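Local coordinates for protein sensor histidine kinase PdtaS (Mycobacterium tuberculosis, PDB 2YKF) that probably senses nutrient starvation by binding cyclic di-GMP and then autophosphorylates on a histidine, passing the signal on within the PdtaR/PdtaS two-component system, at residues A[82-87]-A[113-118]; A[11-16]-A[46-51]; A[32-35]-A[41-44]; A[4-9]-A[54-59]. One frame throughout, in Å; residues are numbered along the deposited sequence.

Interaction 1 of 4, residues A[82-87]-A[113-118]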
loop_
_atom_site.group_PDB
_atom_site.type_symbol
_atom_site.label_atom_id
_atom_site.label_comp_id
_atom_site.label_asym_id
_atom_site.label_seq_id
_atom_site.Cartn_x
_atom_site.Cartn_y
_atom_site.Cartn_z
ATOM N N MET A 82 -29.785 12.140 6.170
ATOM C CA MET A 82 -28.529 12.725 5.636
ATOM C C MET A 82 -28.808 13.902 4.684
ATOM O O MET A 82 -28.539 13.803 3.480
ATOM C CB MET A 82 -27.695 11.661 4.877
ATOM C CG MET A 82 -27.594 10.283 5.536
ATOM S SD MET A 82 -26.108 9.452 4.897
ATOM C CE MET A 82 -24.906 10.250 5.970
ATOM N N PRO A 83 -29.386 15.000 5.212
ATOM C CA PRO A 83 -29.781 16.169 4.406
ATOM C C PRO A 83 -28.786 16.617 3.316
ATOM O O PRO A 83 -29.190 16.806 2.183
ATOM C CB PRO A 83 -29.915 17.286 5.457
ATOM C CG PRO A 83 -30.339 16.588 6.675
ATOM C CD PRO A 83 -29.634 15.222 6.649
ATOM N N LEU A 84 -27.512 16.802 3.661
ATOM C CA LEU A 84 -26.514 17.283 2.673
ATOM C C LEU A 84 -26.308 16.304 1.471
ATOM O O LEU A 84 -26.502 16.662 0.277
ATOM C CB LEU A 84 -25.175 17.620 3.364
ATOM C CG LEU A 84 -24.141 18.337 2.497
ATOM C CD1 LEU A 84 -24.798 19.283 1.453
ATOM C CD2 LEU A 84 -23.152 19.051 3.368
ATOM N N VAL A 85 -25.945 15.071 1.790
ATOM C CA VAL A 85 -25.863 14.029 0.779
ATOM C C VAL A 85 -27.082 14.073 -0.130
ATOM O O VAL A 85 -26.964 14.143 -1.363
ATOM C CB VAL A 85 -25.773 12.641 1.441
ATOM C CG1 VAL A 85 -25.832 11.525 0.365
ATOM C CG2 VAL A 85 -24.511 12.568 2.350
ATOM N N ALA A 86 -28.272 14.047 0.478
ATOM C CA ALA A 86 -29.541 14.134 -0.296
ATOM C C ALA A 86 -29.560 15.373 -1.215
ATOM O O ALA A 86 -29.919 15.274 -2.413
ATOM C CB ALA A 86 -30.782 14.128 0.682
ATOM N N ALA A 87 -29.159 16.520 -0.673
ATOM C CA ALA A 87 -29.124 17.786 -1.431
ATOM C C ALA A 87 -28.068 17.768 -2.549
ATOM O O ALA A 87 -28.256 18.394 -3.594
ATOM C CB ALA A 87 -28.828 18.944 -0.499
ATOM N N VAL A 113 -17.212 15.394 8.475
ATOM C CA VAL A 113 -17.647 14.875 7.146
ATOM C C VAL A 113 -17.843 15.866 5.970
ATOM O O VAL A 113 -18.773 16.693 5.983
ATOM C CB VAL A 113 -18.930 13.961 7.276
ATOM C CG1 VAL A 113 -19.381 13.440 5.925
ATOM C CG2 VAL A 113 -18.665 12.789 8.182
ATOM N N GLU A 114 -17.014 15.745 4.931
ATOM C CA GLU A 114 -17.258 16.486 3.689
ATOM C C GLU A 114 -17.942 15.623 2.635
ATOM O O GLU A 114 -17.715 14.409 2.527
ATOM C CB GLU A 114 -15.975 17.082 3.151
ATOM C CG GLU A 114 -15.215 17.891 4.199
ATOM C CD GLU A 114 -13.731 17.583 4.183
ATOM O OE1 GLU A 114 -13.132 17.659 3.077
ATOM O OE2 GLU A 114 -13.172 17.218 5.262
ATOM N N VAL A 115 -18.784 16.263 1.862
ATOM C CA VAL A 115 -19.639 15.597 0.970
ATOM C C VAL A 115 -19.274 16.129 -0.393
ATOM O O VAL A 115 -19.071 17.343 -0.574
ATOM C CB VAL A 115 -21.119 15.895 1.347
ATOM C CG1 VAL A 115 -22.089 15.303 0.370
ATOM C CG2 VAL A 115 -21.406 15.417 2.770
ATOM N N SER A 116 -19.119 15.225 -1.341
ATOM C CA SER A 116 -18.860 15.620 -2.734
ATOM C C SER A 116 -19.486 14.698 -3.764
ATOM O O SER A 116 -19.586 13.473 -3.572
ATOM C CB SER A 116 -17.377 15.810 -2.984
ATOM O OG SER A 116 -16.685 14.650 -2.654
ATOM N N PRO A 117 -19.869 15.270 -4.901
ATOM C CA PRO A 117 -20.520 14.483 -5.897
ATOM C C PRO A 117 -19.570 13.752 -6.858
ATOM O O PRO A 117 -18.459 14.201 -7.122
ATOM C CB PRO A 117 -21.257 15.546 -6.711
ATOM C CG PRO A 117 -20.280 16.707 -6.663
ATOM C CD PRO A 117 -19.828 16.711 -5.259
ATOM N N VAL A 118 -20.068 12.670 -7.411
ATOM C CA VAL A 118 -19.418 11.987 -8.482
ATOM C C VAL A 118 -20.348 12.203 -9.673
ATOM O O VAL A 118 -21.498 11.764 -9.614
ATOM C CB VAL A 118 -19.337 10.487 -8.185
ATOM C CG1 VAL A 118 -18.711 9.718 -9.364
ATOM C CG2 VAL A 118 -18.512 10.225 -6.888
#

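Interaction 2 of 4, residues A[11-16]-A[46-51]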
loop_
_atom_site.group_PDB
_atom_site.type_symbol
_atom_site.label_atom_id
_atom_site.label_comp_id
_atom_site.label_asym_id
_atom_site.label_seq_id
_atom_site.Cartn_x
_atom_site.Cartn_y
_atom_site.Cartn_z
ATOM N N ALA A 11 -27.611 -3.007 -8.973
ATOM C CA ALA A 11 -28.722 -3.677 -9.679
ATOM C C ALA A 11 -29.995 -3.732 -8.829
ATOM O O ALA A 11 -31.086 -3.468 -9.318
ATOM C CB ALA A 11 -28.336 -5.062 -10.151
ATOM N N GLU A 12 -29.836 -4.058 -7.556
ATOM C CA GLU A 12 -30.939 -4.123 -6.629
ATOM C C GLU A 12 -31.604 -2.783 -6.429
ATOM O O GLU A 12 -32.825 -2.672 -6.597
ATOM C CB GLU A 12 -30.451 -4.641 -5.285
ATOM C CG GLU A 12 -31.516 -4.591 -4.209
ATOM C CD GLU A 12 -32.593 -5.642 -4.424
ATOM O OE1 GLU A 12 -32.284 -6.722 -5.018
ATOM O OE2 GLU A 12 -33.746 -5.386 -4.006
ATOM N N HIS A 13 -30.816 -1.769 -6.074
ATOM C CA HIS A 13 -31.353 -0.495 -5.571
ATOM C C HIS A 13 -31.447 0.636 -6.565
ATOM O O HIS A 13 -31.916 1.704 -6.236
ATOM C CB HIS A 13 -30.512 -0.008 -4.393
ATOM C CG HIS A 13 -30.533 -0.939 -3.219
ATOM N ND1 HIS A 13 -31.662 -1.130 -2.446
ATOM C CD2 HIS A 13 -29.579 -1.750 -2.695
ATOM C CE1 HIS A 13 -31.394 -2.000 -1.482
ATOM N NE2 HIS A 13 -30.137 -2.391 -1.608
ATOM N N THR A 14 -30.944 0.458 -7.767
ATOM C CA THR A 14 -30.718 1.627 -8.598
ATOM C C THR A 14 -31.286 1.398 -10.004
ATOM O O THR A 14 -31.466 0.244 -10.418
ATOM C CB THR A 14 -29.179 1.900 -8.606
ATOM O OG1 THR A 14 -28.864 3.068 -7.825
ATOM C CG2 THR A 14 -28.658 1.974 -9.937
ATOM N N VAL A 15 -31.606 2.476 -10.720
ATOM C CA VAL A 15 -31.893 2.356 -12.168
ATOM C C VAL A 15 -30.851 3.073 -13.079
ATOM O O VAL A 15 -31.141 3.502 -14.187
ATOM C CB VAL A 15 -33.395 2.685 -12.516
ATOM C CG1 VAL A 15 -34.324 1.857 -11.608
ATOM C CG2 VAL A 15 -33.705 4.180 -12.399
ATOM N N LEU A 16 -29.617 3.174 -12.588
ATOM C CA LEU A 16 -28.530 3.787 -13.340
ATOM C C LEU A 16 -28.277 2.990 -14.583
ATOM O O LEU A 16 -28.372 1.757 -14.571
ATOM C CB LEU A 16 -27.252 3.843 -12.484
ATOM C CG LEU A 16 -27.255 4.883 -11.352
ATOM C CD1 LEU A 16 -26.146 4.571 -10.341
ATOM C CD2 LEU A 16 -27.065 6.314 -11.900
ATOM N N VAL A 46 -25.574 6.001 -3.148
ATOM C CA VAL A 46 -26.476 6.162 -4.301
ATOM C C VAL A 46 -27.922 6.457 -3.788
ATOM O O VAL A 46 -28.186 6.297 -2.575
ATOM C CB VAL A 46 -26.461 4.978 -5.307
ATOM C CG1 VAL A 46 -25.013 4.827 -5.987
ATOM C CG2 VAL A 46 -26.926 3.616 -4.663
ATOM N N ARG A 47 -28.793 6.915 -4.702
ATOM C CA ARG A 47 -30.161 7.382 -4.361
ATOM C C ARG A 47 -31.096 6.592 -5.216
ATOM O O ARG A 47 -30.990 6.582 -6.443
ATOM C CB ARG A 47 -30.308 8.871 -4.686
ATOM C CG ARG A 47 -31.702 9.436 -4.409
ATOM C CD ARG A 47 -31.751 10.929 -4.647
ATOM N NE ARG A 47 -31.827 11.256 -6.080
ATOM C CZ ARG A 47 -32.002 12.504 -6.559
ATOM N NH1 ARG A 47 -32.113 13.535 -5.720
ATOM N NH2 ARG A 47 -32.074 12.725 -7.876
ATOM N N ARG A 48 -31.993 5.851 -4.586
ATOM C CA ARG A 48 -32.900 5.033 -5.376
ATOM C C ARG A 48 -34.020 5.917 -5.922
ATOM O O ARG A 48 -34.075 7.107 -5.608
ATOM C CB ARG A 48 -33.546 3.963 -4.508
ATOM C CG ARG A 48 -32.808 3.549 -3.287
ATOM C CD ARG A 48 -33.844 3.070 -2.252
ATOM N NE ARG A 48 -33.782 1.633 -2.083
ATOM C CZ ARG A 48 -34.655 0.903 -1.398
ATOM N NH1 ARG A 48 -35.719 1.460 -0.835
ATOM N NH2 ARG A 48 -34.456 -0.406 -1.300
ATOM N N ASP A 49 -34.911 5.306 -6.723
ATOM C CA ASP A 49 -36.282 5.829 -6.975
ATOM C C ASP A 49 -36.876 6.557 -5.756
ATOM O O ASP A 49 -37.149 7.784 -5.772
ATOM C CB ASP A 49 -37.246 4.686 -7.398
ATOM C CG ASP A 49 -36.994 3.333 -6.652
ATOM O OD1 ASP A 49 -36.844 3.267 -5.409
ATOM O OD2 ASP A 49 -36.981 2.303 -7.344
ATOM N N ASP A 50 -37.077 5.750 -4.706
ATOM C CA ASP A 50 -37.647 6.197 -3.418
ATOM C C ASP A 50 -37.073 7.513 -2.870
ATOM O O ASP A 50 -37.666 8.106 -1.943
ATOM C CB ASP A 50 -37.447 5.104 -2.339
ATOM C CG ASP A 50 -38.120 3.783 -2.690
ATOM O OD1 ASP A 50 -39.372 3.731 -2.678
ATOM O OD2 ASP A 50 -37.398 2.781 -2.931
ATOM N N GLY A 51 -35.943 7.980 -3.417
ATOM C CA GLY A 51 -35.187 9.077 -2.790
ATOM C C GLY A 51 -34.425 8.549 -1.556
ATOM O O GLY A 51 -33.734 9.307 -0.856
#

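Interaction 3 of 4, residues A[32-35]-A[41-44]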
loop_
_atom_site.group_PDB
_atom_site.type_symbol
_atom_site.label_atom_id
_atom_site.label_comp_id
_atom_site.label_asym_id
_atom_site.label_seq_id
_atom_site.Cartn_x
_atom_site.Cartn_y
_atom_site.Cartn_z
ATOM N N GLN A 32 -8.807 3.808 -3.734
ATOM C CA GLN A 32 -7.756 3.653 -2.710
ATOM C C GLN A 32 -6.775 4.858 -2.717
ATOM O O GLN A 32 -6.313 5.328 -1.675
ATOM C CB GLN A 32 -6.974 2.309 -2.843
ATOM C CG GLN A 32 -6.026 2.076 -1.554
ATOM C CD GLN A 32 -6.853 1.897 -0.285
ATOM O OE1 GLN A 32 -7.784 1.068 -0.232
ATOM N NE2 GLN A 32 -6.582 2.726 0.717
ATOM N N LEU A 33 -6.369 5.292 -3.910
ATOM C CA LEU A 33 -5.454 6.400 -4.058
ATOM C C LEU A 33 -6.055 7.681 -3.415
ATOM O O LEU A 33 -5.411 8.391 -2.679
ATOM C CB LEU A 33 -5.205 6.657 -5.552
ATOM C CG LEU A 33 -4.425 7.911 -5.879
ATOM C CD1 LEU A 33 -3.052 7.914 -5.182
ATOM C CD2 LEU A 33 -4.277 8.037 -7.475
ATOM N N LEU A 34 -7.336 7.935 -3.651
ATOM C CA LEU A 34 -7.975 9.072 -2.986
ATOM C C LEU A 34 -7.990 8.970 -1.434
ATOM O O LEU A 34 -7.621 9.932 -0.755
ATOM C CB LEU A 34 -9.399 9.203 -3.562
ATOM C CG LEU A 34 -10.247 10.307 -2.947
ATOM C CD1 LEU A 34 -9.640 11.725 -3.221
ATOM C CD2 LEU A 34 -11.662 10.170 -3.528
ATOM N N ALA A 35 -8.374 7.800 -0.883
ATOM C CA ALA A 35 -8.414 7.575 0.578
ATOM C C ALA A 35 -6.987 7.746 1.143
ATOM O O ALA A 35 -6.797 8.455 2.153
ATOM C CB ALA A 35 -8.939 6.186 0.896
ATOM N N ASP A 41 -11.304 8.128 5.383
ATOM C CA ASP A 41 -12.257 7.170 4.913
ATOM C C ASP A 41 -13.247 7.743 3.879
ATOM O O ASP A 41 -13.634 8.927 3.963
ATOM C CB ASP A 41 -13.100 6.690 6.111
ATOM C CG ASP A 41 -12.289 6.007 7.135
ATOM O OD1 ASP A 41 -12.100 4.786 6.925
ATOM O OD2 ASP A 41 -11.874 6.646 8.157
ATOM N N TYR A 42 -13.683 6.932 2.897
ATOM C CA TYR A 42 -14.790 7.424 2.023
ATOM C C TYR A 42 -15.884 6.413 2.008
ATOM O O TYR A 42 -15.616 5.150 2.025
ATOM C CB TYR A 42 -14.313 7.621 0.553
ATOM C CG TYR A 42 -13.482 8.877 0.379
ATOM C CD1 TYR A 42 -12.108 8.881 0.655
ATOM C CD2 TYR A 42 -14.098 10.094 -0.041
ATOM C CE1 TYR A 42 -11.361 10.063 0.564
ATOM C CE2 TYR A 42 -13.388 11.251 -0.163
ATOM C CZ TYR A 42 -12.005 11.231 0.097
ATOM O OH TYR A 42 -11.303 12.380 -0.083
ATOM N N LEU A 43 -17.114 6.901 1.882
ATOM C CA LEU A 43 -18.221 6.031 1.648
ATOM C C LEU A 43 -18.853 6.485 0.349
ATOM O O LEU A 43 -18.859 7.643 0.104
ATOM C CB LEU A 43 -19.221 6.163 2.781
ATOM C CG LEU A 43 -19.142 5.209 3.972
ATOM C CD1 LEU A 43 -17.829 5.011 4.560
ATOM C CD2 LEU A 43 -20.135 5.685 5.053
ATOM N N MET A 44 -19.408 5.573 -0.436
ATOM C CA MET A 44 -20.094 5.937 -1.660
ATOM C C MET A 44 -21.598 5.714 -1.482
ATOM O O MET A 44 -22.021 4.641 -1.131
ATOM C CB MET A 44 -19.632 5.076 -2.819
ATOM C CG MET A 44 -20.345 5.446 -4.131
ATOM S SD MET A 44 -19.833 4.357 -5.512
ATOM C CE MET A 44 -18.400 5.298 -5.949
#

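Interaction 4 of 4, residues A[4-9]-A[54-59]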
loop_
_atom_site.group_PDB
_atom_site.type_symbol
_atom_site.label_atom_id
_atom_site.label_comp_id
_atom_site.label_asym_id
_atom_site.label_seq_id
_atom_site.Cartn_x
_atom_site.Cartn_y
_atom_site.Cartn_z
ATOM N N SER A 4 -23.391 -8.827 -1.726
ATOM C CA SER A 4 -22.785 -7.672 -1.063
ATOM C C SER A 4 -21.882 -6.764 -1.920
ATOM O O SER A 4 -21.396 -5.719 -1.467
ATOM C CB SER A 4 -22.072 -8.109 0.225
ATOM O OG SER A 4 -22.288 -7.146 1.255
ATOM N N THR A 5 -21.718 -7.114 -3.174
ATOM C CA THR A 5 -20.813 -6.374 -4.005
ATOM C C THR A 5 -21.478 -5.064 -4.482
ATOM O O THR A 5 -22.713 -4.951 -4.504
ATOM C CB THR A 5 -20.347 -7.228 -5.213
ATOM O OG1 THR A 5 -21.479 -7.525 -6.031
ATOM C CG2 THR A 5 -19.685 -8.513 -4.744
ATOM N N LEU A 6 -20.648 -4.093 -4.869
ATOM C CA LEU A 6 -21.119 -2.897 -5.565
ATOM C C LEU A 6 -22.096 -3.269 -6.720
ATOM O O LEU A 6 -23.209 -2.726 -6.804
ATOM C CB LEU A 6 -19.909 -2.137 -6.098
ATOM C CG LEU A 6 -20.185 -0.941 -7.029
ATOM C CD1 LEU A 6 -20.871 0.176 -6.264
ATOM C CD2 LEU A 6 -18.874 -0.424 -7.683
ATOM N N GLY A 7 -21.684 -4.168 -7.617
ATOM C CA GLY A 7 -22.571 -4.593 -8.737
ATOM C C GLY A 7 -23.977 -5.059 -8.302
ATOM O O GLY A 7 -25.009 -4.566 -8.817
ATOM N N ASP A 8 -24.021 -5.991 -7.345
ATOM C CA ASP A 8 -25.313 -6.516 -6.810
ATOM C C ASP A 8 -26.133 -5.401 -6.197
ATOM O O ASP A 8 -27.343 -5.304 -6.470
ATOM C CB ASP A 8 -25.146 -7.721 -5.843
ATOM C CG ASP A 8 -24.381 -8.897 -6.484
ATOM O OD1 ASP A 8 -24.424 -9.040 -7.748
ATOM O OD2 ASP A 8 -23.711 -9.658 -5.730
ATOM N N LEU A 9 -25.485 -4.522 -5.423
ATOM C CA LEU A 9 -26.168 -3.377 -4.836
ATOM C C LEU A 9 -26.732 -2.385 -5.825
ATOM O O LEU A 9 -27.863 -1.923 -5.654
ATOM C CB LEU A 9 -25.280 -2.647 -3.829
ATOM C CG LEU A 9 -24.996 -3.476 -2.558
ATOM C CD1 LEU A 9 -24.170 -2.668 -1.551
ATOM C CD2 LEU A 9 -26.270 -4.068 -1.900
ATOM N N VAL A 54 -28.533 4.617 -0.166
ATOM C CA VAL A 54 -27.871 3.361 0.080
ATOM C C VAL A 54 -26.354 3.546 -0.023
ATOM O O VAL A 54 -25.837 4.114 -1.032
ATOM C CB VAL A 54 -28.302 2.349 -0.991
ATOM C CG1 VAL A 54 -27.706 0.963 -0.727
ATOM C CG2 VAL A 54 -29.833 2.311 -1.075
ATOM N N CYS A 55 -25.631 3.108 1.009
ATOM C CA CYS A 55 -24.137 3.073 0.902
ATOM C C CYS A 55 -23.743 1.781 0.160
ATOM O O CYS A 55 -24.086 0.643 0.592
ATOM C CB CYS A 55 -23.464 3.114 2.274
ATOM S SG CYS A 55 -21.623 2.913 2.186
ATOM N N VAL A 56 -23.029 1.932 -0.968
ATOM C CA VAL A 56 -22.766 0.802 -1.839
ATOM C C VAL A 56 -21.250 0.452 -1.859
ATOM O O VAL A 56 -20.903 -0.563 -2.430
ATOM C CB VAL A 56 -23.231 1.038 -3.318
ATOM C CG1 VAL A 56 -24.805 1.161 -3.422
ATOM C CG2 VAL A 56 -22.597 2.310 -3.843
ATOM N N ALA A 57 -20.400 1.254 -1.214
ATOM C CA ALA A 57 -18.948 0.954 -1.187
ATOM C C ALA A 57 -18.319 1.785 -0.148
ATOM O O ALA A 57 -18.868 2.837 0.254
ATOM C CB ALA A 57 -18.235 1.182 -2.570
ATOM N N GLN A 58 -17.145 1.323 0.323
ATOM C CA GLN A 58 -16.473 2.000 1.372
ATOM C C GLN A 58 -14.964 1.749 1.217
ATOM O O GLN A 58 -14.544 0.611 0.841
ATOM C CB GLN A 58 -16.929 1.350 2.692
ATOM C CG GLN A 58 -16.106 1.830 3.957
ATOM C CD GLN A 58 -16.729 1.242 5.234
ATOM O OE1 GLN A 58 -17.611 0.389 5.158
ATOM N NE2 GLN A 58 -16.287 1.707 6.389
ATOM N N CYS A 59 -14.159 2.739 1.470
ATOM C CA CYS A 59 -12.704 2.553 1.493
ATOM C C CYS A 59 -12.096 3.112 2.769
ATOM O O CYS A 59 -12.551 4.156 3.250
ATOM C CB CYS A 59 -12.076 3.265 0.278
ATOM S SG CYS A 59 -10.386 2.756 -0.155
#

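Interaction 1 of 4, residues A[82-87]-A[113-118]
Leu-84 and Val-85, on the first turn of helix 83-90, pack around the side chain of Val-115 on strand 114-120, the outermost strand at one end of the GAF-domain sheet. The contact is helix-on-sheet packing at the edge of the antiparallel GAF sheet.

The side-chain contacts are apolar, and Val-115 supplies both of its methyl branches. CG2 faces Leu-84, lying 4.0 Å from its CG, and the two side chains run past each other in opposite directions. CG1 is turned to Val-85 instead, where it meets the helix backbone as well as a side chain: Val-85 CA is 4.0 Å from Val-115 CG1. The valine side chains cross at nearly a right angle. Val-85 is buried, whereas Leu-84 stays exposed at the margin of the patch.

Hydrogen bonds hold each element. In the helix, Ala-86 N donates over 3.0 Å to O of Met-82, the N-cap residue, and Leu-84 O is bonded by the hydroxyl of Thr-88. Strand 114-120 pairs with 123-131, and its Val-118 packs on helix 18-38, across the sheet from helix 83-90.

Val-85 CG1 lies anti to its backbone N (chi1 174°), which places CG2 beside that N and 4.2 Å from Val-115 CG1.

Interaction 2 of 4, residues A[11-16]-A[46-51]
A beta hairpin of the GAF-domain sheet, formed by strands 41-47 and 53-59, meets the C-terminal end of helix 6-13 through Arg-48 and His-13. Arg-48 NH2 donates to ND1 of His-13 over 3.1 Å, with an N-H...acceptor angle of 161°. The donor sits at the edge of the imidazole, nearly in its plane, and the acceptor is similarly close to the guanidinium plane. The two planes are nonetheless inclined by 40°, so the groups meet edge to edge with a twist about the bond rather than stacking.

Nearer the backbone, the arginine chain lies against the end of the helix: its CB is 3.3 Å from His-13 O. A bend at chi3 (109°) then swings the head group to the ring. On one face of the imidazole, Glu-12 CG lies 3.6 Å above the plane, over the ring centre. OD2 of one of the two deposited conformers of Asp-50 is 3.0 Å from Arg-48 NH1, a salt bridge that is therefore less certain.

Thr-14, where the chain leaves the helix, makes a smaller contact, its OG1 3.7 Å from Val-46 CG2, the two side chains crossing nearly at right angles.

Val-46 is buried, touching Val-56 of the next strand and Leu-24 of helix 18-38. His-13 and Arg-48 both rest on Val-54, while Arg-47, on the other face of the sheet, touches Phe-89 and Ser-90 of helix 83-90.

Interaction 3 of 4, residues A[32-35]-A[41-44]
Leu-34 extends from helix 18-38 with CG anti to the backbone N (chi1 178°), and Tyr-42 leans out of strand 41-47 with its ring anti to the carbonyl carbon (chi1 -76°); these two rotations bring the leucine branches over the phenol. CD2 forms a CH-pi contact, 3.9 Å from the ring centroid and 15° off the normal, displaced toward the rim. CG stands nearer the hydroxyl end, 3.6 Å from Tyr-42 CZ, while CD1 carries on to Tyr-42 OH at the same distance of 3.6 Å. The side chains cross at about a right angle.

Ala-35 approaches the ring differently, at its edge: Ala-35 CA is 3.9 Å from Tyr-42 CE1, and Ala-35 CB lies 4.2 Å from Tyr-42 CD1. The ring is thus held on a face and along a side by one turn of helix. All three residues are buried, and the tyrosine hydroxyl is satisfied by a hydrogen bond with Ser-38 OG, one turn beyond Leu-34.

In this GAF domain, a short turn joins helix 18-38 to strand 41-47, which comes back against the end of the helix. Trp-31 of the helix also touches Tyr-42, whose strand is flanked by 53-59 and 123-131.

Interaction 4 of 4, residues A[4-9]-A[54-59]
Leu-9 of helix 6-13 lays successive parts of its side chain against Val-56 of strand 53-59. CB begins the contact, 3.9 Å from Val-56 CG1. CG lies anti to the carbonyl carbon (chi1 -68°), and the chain runs on to CD1, whose tip passes beyond the valine side chain to the strand backbone: CD1 is 3.8 Å from Val-56 CA and 3.9 Å from Cys-55 O. Leu-9 also packs on Met-3 and on Val-73.

One turn earlier, Leu-6 takes the other methyl of the same valine. Its CD1 lies 3.7 Å from Val-56 CG2, the side chains crossing at a slant, and Leu-6 CB is 4.1 Å from Val-56 O. Val-56 is thereby wedged between two leucines spaced three apart on the helix, with one branch for each.

This is the N-terminal helix of the GAF domain lying on its antiparallel sheet, at a strand that carries a beta bulge: Val-56 and Ala-57 both pair with Met-44 of the neighbouring strand. Val-56 has a nearly helical psi of -6° there, and it also touches Val-46.

Thr-5 provides the N-cap of the helix. Its OG1 accepts from Asp-8 N over 3.2 Å at 168°, while Leu-9 N bonds to Thr-5 O at 3.0 Å. The second subunit comes up to this helix start, where its Arg-205 hydrogen-bonds to Ser-4 OG and its Glu-285 packs on Leu-6.

All four contacts belong to the GAF domain and reach one five-stranded antiparallel sheet. Along the chain, interaction 3 is nested within the loop closed by interaction 2, which lies within that of interaction 4; interaction 1 follows. Interactions 2 and 4 share helix 6-13, with centres about 12 Å apart, and are joined where strands 41-47 and 53-59 pair. Interactions 2 and 3 share strand 41-47 but have centres about 21 Å apart. Interaction 1 touches none of the others. Helices 6-13 and 18-38 lie on one face of this GAF sheet and helix 83-90 on the other. This builds the GAF module of the N-terminal sensor region, ahead of the PAS-like domain; the kinase part is absent.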